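Local coordinates for protein oxidoreductase (Methanosarcina mazei, PDB 3KA7) that binds flavin-adenine dinucleotide and is probably an oxidoreductase of the flavin-containing amine oxidoreductase family, at residues V72-N77 against I199-T204; S137-I142 against L165-V170; V219-I224 against G231-D236. All blocks are in the same frame, centred on the assembly; numbering follows the deposited sequence.

Interaction 1. Residues V72-N77 against I199-T204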
loop_
_atom_site.group_PDB
_atom_site.type_symbol
_atom_site.label_atom_id
_atom_site.label_comp_id
_atom_site.label_asym_id
_atom_site.label_seq_id
_atom_site.Cartn_x
_atom_site.Cartn_y
_atom_site.Cartn_z
ATOM N N VAL A 72 10.578 -16.191 -7.723
ATOM C CA VAL A 72 9.909 -16.636 -8.950
ATOM C C VAL A 72 10.728 -16.267 -10.185
ATOM O O VAL A 72 10.276 -16.416 -11.324
ATOM C CB VAL A 72 8.457 -16.108 -9.063
ATOM C CG1 VAL A 72 7.602 -16.650 -7.905
ATOM C CG2 VAL A 72 8.431 -14.584 -9.115
ATOM N N GLU A 73 11.942 -15.784 -9.943
ATOM C CA GLU A 73 12.858 -15.424 -11.024
ATOM C C GLU A 73 12.311 -14.343 -11.932
ATOM O O GLU A 73 12.553 -14.354 -13.147
ATOM C CB GLU A 73 13.226 -16.655 -11.852
ATOM C CG GLU A 73 14.114 -17.632 -11.115
ATOM C CD GLU A 73 14.524 -18.798 -11.986
ATOM O OE1 GLU A 73 13.700 -19.721 -12.173
ATOM O OE2 GLU A 73 15.672 -18.791 -12.486
ATOM N N ALA A 74 11.566 -13.403 -11.357
ATOM C CA ALA A 74 11.125 -12.254 -12.122
ATOM C C ALA A 74 12.306 -11.305 -12.217
ATOM O O ALA A 74 13.144 -11.245 -11.313
ATOM C CB ALA A 74 9.933 -11.580 -11.454
ATOM N N SER A 75 12.390 -10.583 -13.321
ATOM C CA SER A 75 13.513 -9.703 -13.546
ATOM C C SER A 75 13.061 -8.252 -13.564
ATOM O O SER A 75 12.350 -7.828 -14.466
ATOM C CB SER A 75 14.182 -10.064 -14.870
ATOM O OG SER A 75 15.200 -9.138 -15.174
ATOM N N VAL A 76 13.457 -7.490 -12.552
ATOM C CA VAL A 76 13.156 -6.061 -12.540
ATOM C C VAL A 76 14.068 -5.338 -11.567
ATOM O O VAL A 76 14.326 -5.825 -10.465
ATOM C CB VAL A 76 11.671 -5.770 -12.224
ATOM C CG1 VAL A 76 11.220 -6.557 -11.012
ATOM C CG2 VAL A 76 11.456 -4.269 -12.005
ATOM N N ASN A 77 14.571 -4.192 -12.004
ATOM C CA ASN A 77 15.518 -3.406 -11.239
ATOM C C ASN A 77 14.783 -2.564 -10.213
ATOM O O ASN A 77 13.948 -1.738 -10.575
ATOM C CB ASN A 77 16.306 -2.485 -12.180
ATOM C CG ASN A 77 17.338 -1.644 -11.448
ATOM O OD1 ASN A 77 17.955 -2.102 -10.486
ATOM N ND2 ASN A 77 17.540 -0.412 -11.911
ATOM N N ILE A 199 4.665 -5.453 -12.645
ATOM C CA ILE A 199 3.554 -6.144 -13.295
ATOM C C ILE A 199 4.051 -6.882 -14.541
ATOM O O ILE A 199 3.786 -8.073 -14.710
ATOM C CB ILE A 199 2.409 -5.154 -13.663
ATOM C CG1 ILE A 199 1.902 -4.436 -12.402
ATOM C CG2 ILE A 199 1.228 -5.894 -14.326
ATOM C CD1 ILE A 199 1.386 -5.394 -11.344
ATOM N N ASP A 200 4.794 -6.179 -15.394
ATOM C CA ASP A 200 5.327 -6.787 -16.620
ATOM C C ASP A 200 6.229 -7.992 -16.306
ATOM O O ASP A 200 6.147 -9.043 -16.961
ATOM C CB ASP A 200 6.133 -5.752 -17.406
ATOM C CG ASP A 200 5.262 -4.760 -18.149
ATOM O OD1 ASP A 200 4.031 -4.935 -18.179
ATOM O OD2 ASP A 200 5.826 -3.804 -18.727
ATOM N N ALA A 201 7.099 -7.835 -15.317
ATOM C CA ALA A 201 8.013 -8.909 -14.922
ATOM C C ALA A 201 7.262 -10.161 -14.476
ATOM O O ALA A 201 7.642 -11.280 -14.827
ATOM C CB ALA A 201 8.981 -8.436 -13.821
ATOM N N LEU A 202 6.195 -9.979 -13.699
ATOM C CA LEU A 202 5.391 -11.110 -13.265
ATOM C C LEU A 202 4.640 -11.765 -14.422
ATOM O O LEU A 202 4.495 -12.984 -14.463
ATOM C CB LEU A 202 4.392 -10.666 -12.199
ATOM C CG LEU A 202 5.038 -10.357 -10.852
ATOM C CD1 LEU A 202 4.056 -9.581 -9.955
ATOM C CD2 LEU A 202 5.500 -11.656 -10.162
ATOM N N GLU A 203 4.137 -10.950 -15.346
ATOM C CA GLU A 203 3.438 -11.499 -16.507
ATOM C C GLU A 203 4.384 -12.364 -17.332
ATOM O O GLU A 203 3.992 -13.404 -17.850
ATOM C CB GLU A 203 2.854 -10.388 -17.369
ATOM C CG GLU A 203 1.655 -9.696 -16.729
ATOM C CD GLU A 203 1.195 -8.482 -17.520
ATOM O OE1 GLU A 203 2.051 -7.730 -18.052
ATOM O OE2 GLU A 203 -0.025 -8.267 -17.605
ATOM N N THR A 204 5.628 -11.928 -17.446
ATOM C CA THR A 204 6.644 -12.724 -18.152
ATOM C C THR A 204 6.855 -14.107 -17.529
ATOM O O THR A 204 6.924 -15.116 -18.239
ATOM C CB THR A 204 7.976 -11.953 -18.241
ATOM O OG1 THR A 204 7.776 -10.779 -19.039
ATOM C CG2 THR A 204 9.055 -12.811 -18.891
HETATM O O HOH W 1 10.361 -11.277 -15.493
#

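Interaction 2. Residues S137-I142 against L165-V170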
loop_
_atom_site.group_PDB
_atom_site.type_symbol
_atom_site.label_atom_id
_atom_site.label_comp_id
_atom_site.label_asym_id
_atom_site.label_seq_id
_atom_site.Cartn_x
_atom_site.Cartn_y
_atom_site.Cartn_z
ATOM N N SER A 137 -3.292 2.653 20.978
ATOM C CA SER A 137 -2.910 3.210 19.694
ATOM C C SER A 137 -1.498 3.764 19.810
ATOM O O SER A 137 -0.995 4.010 20.913
ATOM C CB SER A 137 -3.858 4.330 19.273
ATOM O OG SER A 137 -3.697 5.471 20.093
ATOM N N LEU A 138 -0.870 3.976 18.661
ATOM C CA LEU A 138 0.450 4.573 18.618
ATOM C C LEU A 138 0.415 5.928 19.302
ATOM O O LEU A 138 1.313 6.267 20.068
ATOM C CB LEU A 138 0.892 4.743 17.162
ATOM C CG LEU A 138 2.219 5.490 16.978
ATOM C CD1 LEU A 138 3.388 4.745 17.643
ATOM C CD2 LEU A 138 2.515 5.740 15.527
ATOM N N GLN A 139 -0.611 6.722 19.005
ATOM C CA GLN A 139 -0.684 8.073 19.565
ATOM C C GLN A 139 -0.722 8.009 21.083
ATOM O O GLN A 139 -0.026 8.767 21.771
ATOM C CB GLN A 139 -1.927 8.793 19.058
ATOM C CG GLN A 139 -2.102 10.179 19.670
ATOM C CD GLN A 139 -3.230 10.963 19.022
ATOM O OE1 GLN A 139 -3.176 11.279 17.838
ATOM N NE2 GLN A 139 -4.256 11.278 19.800
ATOM N N ALA A 140 -1.540 7.099 21.606
ATOM C CA ALA A 140 -1.685 6.963 23.046
ATOM C C ALA A 140 -0.350 6.573 23.660
ATOM O O ALA A 140 0.033 7.117 24.695
ATOM C CB ALA A 140 -2.746 5.939 23.392
ATOM N N TRP A 141 0.351 5.623 23.043
ATOM C CA TRP A 141 1.669 5.215 23.554
ATOM C C TRP A 141 2.696 6.363 23.527
ATOM O O TRP A 141 3.377 6.625 24.520
ATOM C CB TRP A 141 2.209 3.967 22.827
ATOM C CG TRP A 141 3.533 3.570 23.345
ATOM C CD1 TRP A 141 3.793 2.812 24.458
ATOM C CD2 TRP A 141 4.806 3.932 22.802
ATOM N NE1 TRP A 141 5.153 2.683 24.634
ATOM C CE2 TRP A 141 5.795 3.365 23.635
ATOM C CE3 TRP A 141 5.206 4.671 21.687
ATOM C CZ2 TRP A 141 7.157 3.519 23.388
ATOM C CZ3 TRP A 141 6.571 4.828 21.447
ATOM C CH2 TRP A 141 7.523 4.248 22.293
ATOM N N ILE A 142 2.799 7.065 22.402
ATOM C CA ILE A 142 3.739 8.164 22.316
ATOM C C ILE A 142 3.485 9.143 23.458
ATOM O O ILE A 142 4.416 9.539 24.161
ATOM C CB ILE A 142 3.614 8.923 20.982
ATOM C CG1 ILE A 142 4.111 8.036 19.835
ATOM C CG2 ILE A 142 4.426 10.220 21.047
ATOM C CD1 ILE A 142 3.807 8.601 18.441
ATOM N N LEU A 165 -3.686 6.159 7.594
ATOM C CA LEU A 165 -4.396 6.129 8.875
ATOM C C LEU A 165 -3.880 7.249 9.775
ATOM O O LEU A 165 -2.795 7.767 9.549
ATOM C CB LEU A 165 -4.137 4.804 9.592
ATOM C CG LEU A 165 -4.696 3.554 8.922
ATOM C CD1 LEU A 165 -4.161 2.297 9.601
ATOM C CD2 LEU A 165 -6.192 3.620 8.982
ATOM N N LYS A 166 -4.638 7.594 10.813
ATOM C CA LYS A 166 -4.109 8.497 11.837
ATOM C C LYS A 166 -3.402 7.682 12.910
ATOM O O LYS A 166 -3.713 6.519 13.107
ATOM C CB LYS A 166 -5.240 9.289 12.477
ATOM C CG LYS A 166 -5.876 10.266 11.528
ATOM C CD LYS A 166 -5.000 11.479 11.342
ATOM C CE LYS A 166 -5.161 12.452 12.493
ATOM N NZ LYS A 166 -4.935 13.860 12.035
ATOM N N SER A 167 -2.471 8.294 13.635
ATOM C CA SER A 167 -1.728 7.536 14.641
ATOM C C SER A 167 -2.616 7.059 15.790
ATOM O O SER A 167 -2.245 6.137 16.529
ATOM C CB SER A 167 -0.539 8.344 15.173
ATOM O OG SER A 167 -0.982 9.504 15.853
ATOM N N ASP A 168 -3.784 7.671 15.953
ATOM C CA ASP A 168 -4.698 7.207 16.999
ATOM C C ASP A 168 -5.576 6.050 16.503
ATOM O O ASP A 168 -6.461 5.589 17.220
ATOM C CB ASP A 168 -5.535 8.364 17.591
ATOM C CG ASP A 168 -6.559 8.933 16.612
ATOM O OD1 ASP A 168 -6.587 8.520 15.436
ATOM O OD2 ASP A 168 -7.363 9.807 17.040
ATOM N N GLU A 169 -5.309 5.582 15.280
ATOM C CA GLU A 169 -6.122 4.552 14.632
ATOM C C GLU A 169 -5.312 3.314 14.287
ATOM O O GLU A 169 -5.804 2.434 13.571
ATOM C CB GLU A 169 -6.703 5.046 13.303
ATOM C CG GLU A 169 -7.442 6.355 13.330
ATOM C CD GLU A 169 -8.173 6.590 12.026
ATOM O OE1 GLU A 169 -7.516 6.587 10.953
ATOM O OE2 GLU A 169 -9.416 6.767 12.076
ATOM N N VAL A 170 -4.060 3.266 14.722
ATOM C CA VAL A 170 -3.235 2.096 14.454
ATOM C C VAL A 170 -2.679 1.568 15.767
ATOM O O VAL A 170 -2.160 2.338 16.584
ATOM C CB VAL A 170 -2.088 2.409 13.488
ATOM C CG1 VAL A 170 -1.127 3.362 14.133
ATOM C CG2 VAL A 170 -1.379 1.108 13.026
HETATM O O HOH W 2 -4.036 10.721 15.517
#

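Interaction 3. Residues V219-I224 against G231-D236. With FAD (flavin-adenine dinucleotide), chain B.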
loop_
_atom_site.group_PDB
_atom_site.type_symbol
_atom_site.label_atom_id
_atom_site.label_comp_id
_atom_site.label_asym_id
_atom_site.label_seq_id
_atom_site.Cartn_x
_atom_site.Cartn_y
_atom_site.Cartn_z
ATOM N N VAL A 219 -15.449 -12.353 -13.265
ATOM C CA VAL A 219 -15.874 -13.530 -12.526
ATOM C C VAL A 219 -17.172 -13.185 -11.799
ATOM O O VAL A 219 -17.237 -12.187 -11.085
ATOM C CB VAL A 219 -14.773 -14.001 -11.549
ATOM C CG1 VAL A 219 -15.270 -15.141 -10.666
ATOM C CG2 VAL A 219 -13.515 -14.418 -12.323
ATOM N N SER A 220 -18.213 -13.989 -12.009
ATOM C CA SER A 220 -19.531 -13.708 -11.424
ATOM C C SER A 220 -19.912 -14.657 -10.293
ATOM O O SER A 220 -20.844 -14.393 -9.538
ATOM C CB SER A 220 -20.608 -13.748 -12.510
ATOM O OG SER A 220 -20.557 -14.971 -13.222
ATOM N N LYS A 221 -19.195 -15.767 -10.165
ATOM C CA LYS A 221 -19.524 -16.731 -9.142
ATOM C C LYS A 221 -18.354 -17.656 -8.837
ATOM O O LYS A 221 -17.580 -18.012 -9.731
ATOM C CB LYS A 221 -20.757 -17.550 -9.573
ATOM C CG LYS A 221 -21.189 -18.594 -8.565
ATOM C CD LYS A 221 -22.461 -19.332 -9.016
ATOM C CE LYS A 221 -22.742 -20.508 -8.094
ATOM N NZ LYS A 221 -24.087 -21.119 -8.307
ATOM N N ILE A 222 -18.223 -18.025 -7.570
ATOM C CA ILE A 222 -17.310 -19.092 -7.182
ATOM C C ILE A 222 -18.143 -20.349 -6.942
ATOM O O ILE A 222 -19.063 -20.348 -6.115
ATOM C CB ILE A 222 -16.497 -18.726 -5.916
ATOM C CG1 ILE A 222 -15.576 -17.536 -6.205
ATOM C CG2 ILE A 222 -15.693 -19.925 -5.422
ATOM C CD1 ILE A 222 -14.893 -16.944 -4.947
ATOM N N LEU A 223 -17.833 -21.417 -7.674
ATOM C CA LEU A 223 -18.578 -22.662 -7.526
ATOM C C LEU A 223 -18.052 -23.455 -6.342
ATOM O O LEU A 223 -16.845 -23.682 -6.227
ATOM C CB LEU A 223 -18.466 -23.506 -8.789
ATOM C CG LEU A 223 -18.753 -22.812 -10.113
ATOM C CD1 LEU A 223 -18.311 -23.719 -11.248
ATOM C CD2 LEU A 223 -20.231 -22.477 -10.224
ATOM N N ILE A 224 -18.964 -23.857 -5.462
ATOM C CA ILE A 224 -18.628 -24.611 -4.274
ATOM C C ILE A 224 -19.401 -25.923 -4.297
ATOM O O ILE A 224 -20.614 -25.929 -4.514
ATOM C CB ILE A 224 -19.031 -23.852 -3.005
ATOM C CG1 ILE A 224 -18.317 -22.494 -2.936
ATOM C CG2 ILE A 224 -18.719 -24.683 -1.767
ATOM C CD1 ILE A 224 -16.850 -22.598 -2.655
ATOM N N GLY A 231 -14.504 -24.391 -8.768
ATOM C CA GLY A 231 -14.310 -23.621 -9.976
ATOM C C GLY A 231 -14.936 -22.246 -9.898
ATOM O O GLY A 231 -15.281 -21.774 -8.809
ATOM N N ILE A 232 -15.064 -21.604 -11.057
ATOM C CA ILE A 232 -15.670 -20.283 -11.145
ATOM C C ILE A 232 -16.496 -20.142 -12.411
ATOM O O ILE A 232 -16.358 -20.926 -13.352
ATOM C CB ILE A 232 -14.611 -19.160 -11.179
ATOM C CG1 ILE A 232 -13.787 -19.231 -12.473
ATOM C CG2 ILE A 232 -13.724 -19.216 -9.940
ATOM C CD1 ILE A 232 -12.814 -18.082 -12.645
ATOM N N ILE A 233 -17.349 -19.128 -12.429
ATOM C CA ILE A 233 -17.996 -18.710 -13.658
ATOM C C ILE A 233 -17.437 -17.358 -14.074
ATOM O O ILE A 233 -17.508 -16.388 -13.315
ATOM C CB ILE A 233 -19.515 -18.590 -13.481
ATOM C CG1 ILE A 233 -20.097 -19.933 -13.042
ATOM C CG2 ILE A 233 -20.152 -18.099 -14.775
ATOM C CD1 ILE A 233 -21.565 -19.863 -12.661
ATOM N N ALA A 234 -16.868 -17.297 -15.272
ATOM C CA ALA A 234 -16.344 -16.044 -15.787
ATOM C C ALA A 234 -16.912 -15.822 -17.174
ATOM O O ALA A 234 -16.810 -16.690 -18.042
ATOM C CB ALA A 234 -14.836 -16.070 -15.822
ATOM N N ASP A 235 -17.528 -14.662 -17.367
ATOM C CA ASP A 235 -18.252 -14.367 -18.598
ATOM C C ASP A 235 -19.182 -15.502 -19.021
ATOM O O ASP A 235 -19.243 -15.883 -20.195
ATOM C CB ASP A 235 -17.298 -13.959 -19.721
ATOM C CG ASP A 235 -17.170 -12.446 -19.851
ATOM O OD1 ASP A 235 -16.986 -11.745 -18.820
ATOM O OD2 ASP A 235 -17.259 -11.950 -20.994
ATOM N N ASP A 236 -19.914 -16.024 -18.041
ATOM C CA ASP A 236 -20.961 -17.021 -18.266
ATOM C C ASP A 236 -20.416 -18.390 -18.698
ATOM O O ASP A 236 -21.166 -19.258 -19.151
ATOM C CB ASP A 236 -22.008 -16.486 -19.248
ATOM C CG ASP A 236 -22.577 -15.136 -18.813
ATOM O OD1 ASP A 236 -22.642 -14.872 -17.588
ATOM O OD2 ASP A 236 -22.942 -14.332 -19.696
HETATM P PA FAD B . -6.055 -5.050 -6.468
HETATM O O1A FAD B . -7.213 -4.714 -5.566
HETATM O O2A FAD B . -5.184 -3.896 -6.907
HETATM O O5B FAD B . -6.607 -5.803 -7.773
HETATM C C5B FAD B . -7.848 -6.495 -7.719
HETATM C C4B FAD B . -8.152 -6.839 -9.181
HETATM O O4B FAD B . -9.323 -7.625 -9.291
HETATM C C3B FAD B . -8.375 -5.569 -10.005
HETATM O O3B FAD B . -7.501 -5.547 -11.124
HETATM C C2B FAD B . -9.839 -5.666 -10.437
HETATM O O2B FAD B . -10.084 -5.096 -11.709
HETATM C C1B FAD B . -10.089 -7.170 -10.404
HETATM N N9A FAD B . -11.483 -7.566 -10.166
HETATM C C8A FAD B . -12.402 -7.050 -9.275
HETATM N N7A FAD B . -13.545 -7.789 -9.371
HETATM C C5A FAD B . -13.341 -8.754 -10.310
HETATM C C6A FAD B . -14.154 -9.753 -10.825
HETATM N N6A FAD B . -15.355 -9.974 -10.301
HETATM N N1A FAD B . -13.649 -10.594 -11.796
HETATM C C2A FAD B . -12.360 -10.448 -12.268
HETATM N N3A FAD B . -11.555 -9.451 -11.760
HETATM C C4A FAD B . -12.055 -8.625 -10.804
HETATM N N1 FAD B . 1.397 0.353 -1.973
HETATM C C2 FAD B . 2.777 0.365 -1.879
HETATM O O2 FAD B . 3.383 -0.675 -1.583
HETATM N N3 FAD B . 3.463 1.551 -2.091
HETATM C C4 FAD B . 2.783 2.718 -2.393
HETATM O O4 FAD B . 3.385 3.775 -2.582
HETATM C C4X FAD B . 1.398 2.710 -2.482
HETATM N N5 FAD B . 0.709 3.881 -2.765
HETATM C C5X FAD B . -0.672 3.850 -2.864
HETATM C C6 FAD B . -1.378 5.015 -3.165
HETATM C C7 FAD B . -2.762 4.985 -3.286
HETATM C C7M FAD B . -3.499 6.261 -3.608
HETATM C C8 FAD B . -3.432 3.783 -3.099
HETATM C C8M FAD B . -4.927 3.710 -3.213
HETATM C C9 FAD B . -2.733 2.620 -2.788
HETATM C C9A FAD B . -1.346 2.650 -2.677
HETATM N N10 FAD B . -0.646 1.491 -2.368
HETATM C C10 FAD B . 0.718 1.515 -2.277
HETATM C "C1'" FAD B . -1.353 0.210 -2.068
HETATM C "C2'" FAD B . -1.317 -0.679 -3.317
HETATM O "O2'" FAD B . -1.663 0.097 -4.461
HETATM C "C3'" FAD B . -2.298 -1.833 -3.133
HETATM O "O3'" FAD B . -2.117 -2.399 -1.839
HETATM C "C4'" FAD B . -2.179 -2.964 -4.150
HETATM O "O4'" FAD B . -2.129 -2.484 -5.478
HETATM C "C5'" FAD B . -3.432 -3.820 -4.001
HETATM O "O5'" FAD B . -3.207 -5.018 -4.702
HETATM P P FAD B . -4.210 -6.238 -4.542
HETATM O O1P FAD B . -3.424 -7.525 -4.607
HETATM O O2P FAD B . -5.100 -6.094 -3.324
HETATM O O3P FAD B . -5.149 -6.230 -5.849
HETATM O O HOH W 3 -20.377 -14.618 -15.890
#

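Interaction 1. Residues V72-N77 against I199-T204
The methyl group of Ala201, on helix 195-208, lies over the backbone of the loop 72-77 and touches three of its residues in turn. Its nearest neighbour there is a carbonyl oxygen: Ala201 CB stands 3.5 Å from Ser75 O. The two alanine methyls lie beside each other, Ala74 CB to Ala201 CB at 4.0 Å, and this is also where the two backbones come nearest each other. Val76 closes over the same methyl from the other end of the loop, its CB and CG1 about equally near, with CG1 4.1 Å from Ala201 CB; a chi1 of 48° keeps CG1 on this side and CG2 off it. Farther along, the contact is looser: Val72 CG2 reaches Leu202 CD2 at 4.3 Å, and the rest of the leucine side chain continues onto Leu10, Leu14 and Ala17 of helix 10-21.

The loop begins at a Schellman motif that ends helix 64-71, with Glu73 at positive phi as the C-prime residue. Leu69 of that helix touches Ala74, Val76 and Leu202, so it backs both sides of the contact. One water bridges the backbones, accepting from Ser75 N at 3.1 Å and donating to Ala201 O at 2.8 Å. Direct contact is therefore made by methyl groups and one carbonyl oxygen, while water carries the polar link. The small alanine side chains let loop and helix come close, and the fit rests on shape and apolar burial rather than on charge.

Interaction 2. Residues S137-I142 against L165-V170
The N-terminal turn of helix 138-145, capped by Ser137, is docked on the loop that joins helices 149-163 and 172-185. Ser137 is the N-cap: with chi1 at 70° its OG turns back over the first turn and accepts from Ala140 N at 3.1 Å. The two amides between the cap and Ala140 go to the loop. Leu138 N donates to Val170 O at 2.9 Å, almost straight down the carbonyl bond (C=O...N angle 175°). Gln139 N donates to Ser167 O at 3.0 Å, but comes from well above that carbonyl plane. Amides at a helix start have no carbonyl of an earlier turn to bond, and here a side chain and two loop carbonyls take them up. Val170 O also receives a CA-H...O contact from Ser137 CA.

Side chains close the joint around these bonds. Leu138 CB packs on Val170 CG1 at 3.9 Å, and its CD2 lies against Ser167 CB. The Gln139 chain runs out extended and lies alongside Asp168, both pointing the same way, with amide and carboxylate planes 33° apart; Gln139 CD is 3.8 Å from Asp168 CB. A water, doubtfully close to Gln139 OE1, accepts from the backbone Asp168 N. Ser167 OG sits beside Gln139 CB at 3.4 Å, yet its hydrogen bond is to Asp156 OD1 of helix 149-163. Within the loop, Glu169 OE1 accepts from Lys166 N and draws the turn together.

Leu138 continues inward to Cys159 of helix 149-163 and Val175 of helix 172-185, and Val170 touches Val175 too, so the start of helix 138-145 rests across the junction of the two longer helices.

Interaction 3. Residues V219-I224 against G231-D236
Val219 hydrogen-bonds the adenine of FAD through its backbone, and its CB lies against N1A: Val219 N donates to N1A at 2.9 Å, and FAD N6A donates to Val219 O at 3.0 Å. Both bonds are nearly straight, and together they read the Watson-Crick edge of the base. Next to them Val219 CG2 packs on Ile232 CD1 at 3.7 Å, the two side chains crossing at about a right angle, and on Ala234 CB.

Strands 219-225 and 228-234 form an antiparallel beta hairpin, with 219-225 at the edge of a three-stranded sheet that 237-240 completes. A beta bulge shifts the register by one between Val219, paired with Ala234, and Lys221, paired with Ile233. At the bulge Ser220 N donates to Ile233 O at 2.8 Å. Beyond it, Ile233 N bonds Lys221 O at 2.9 Å and Leu223 N bonds Gly231 O at 2.8 Å, the latter from above the carbonyl plane. A water bridges Ser220 OG and Asp236 OD1 at the strand end.

On the face opposite Val219, Leu223 CD2 lies across Ile233 CG1 at 3.8 Å, while its CD1 overhangs Gly231, whose backbone angles suit only a residue without a side chain. An alanine in place of Leu223 removes both methyls and would probably leave Ile233 less covered on that flank. The Lys221 chain passes over Ile233 CD1 before its NZ reaches a salt bridge with Glu259. On the other face, Val219, Ile222 and Ile232 all rest on Ile6 of strand 2-6, and Phe29 of strand 25-29 backs Val219, Ile232 and Ala234.

Of the three contacts, interaction 3 alone touches FAD, gripping the adenine end. The centre of interaction 1 is about 28 Å from that of interaction 3; its Leu202 side chain comes within about 9 Å of the cofactor and about 7 Å of the Gly11 side chain, so it packs behind the FAD-binding helix 10-21 without entering the site. Interaction 2 is away from the annotated sites, its centre about 37 Å from that of interaction 1, across the centre of the chain, and about 41 Å from that of interaction 3. Along the chain it is nested within the loop closed by interaction 1, whereas the hairpin of strands 219-225 and 228-234 follows both.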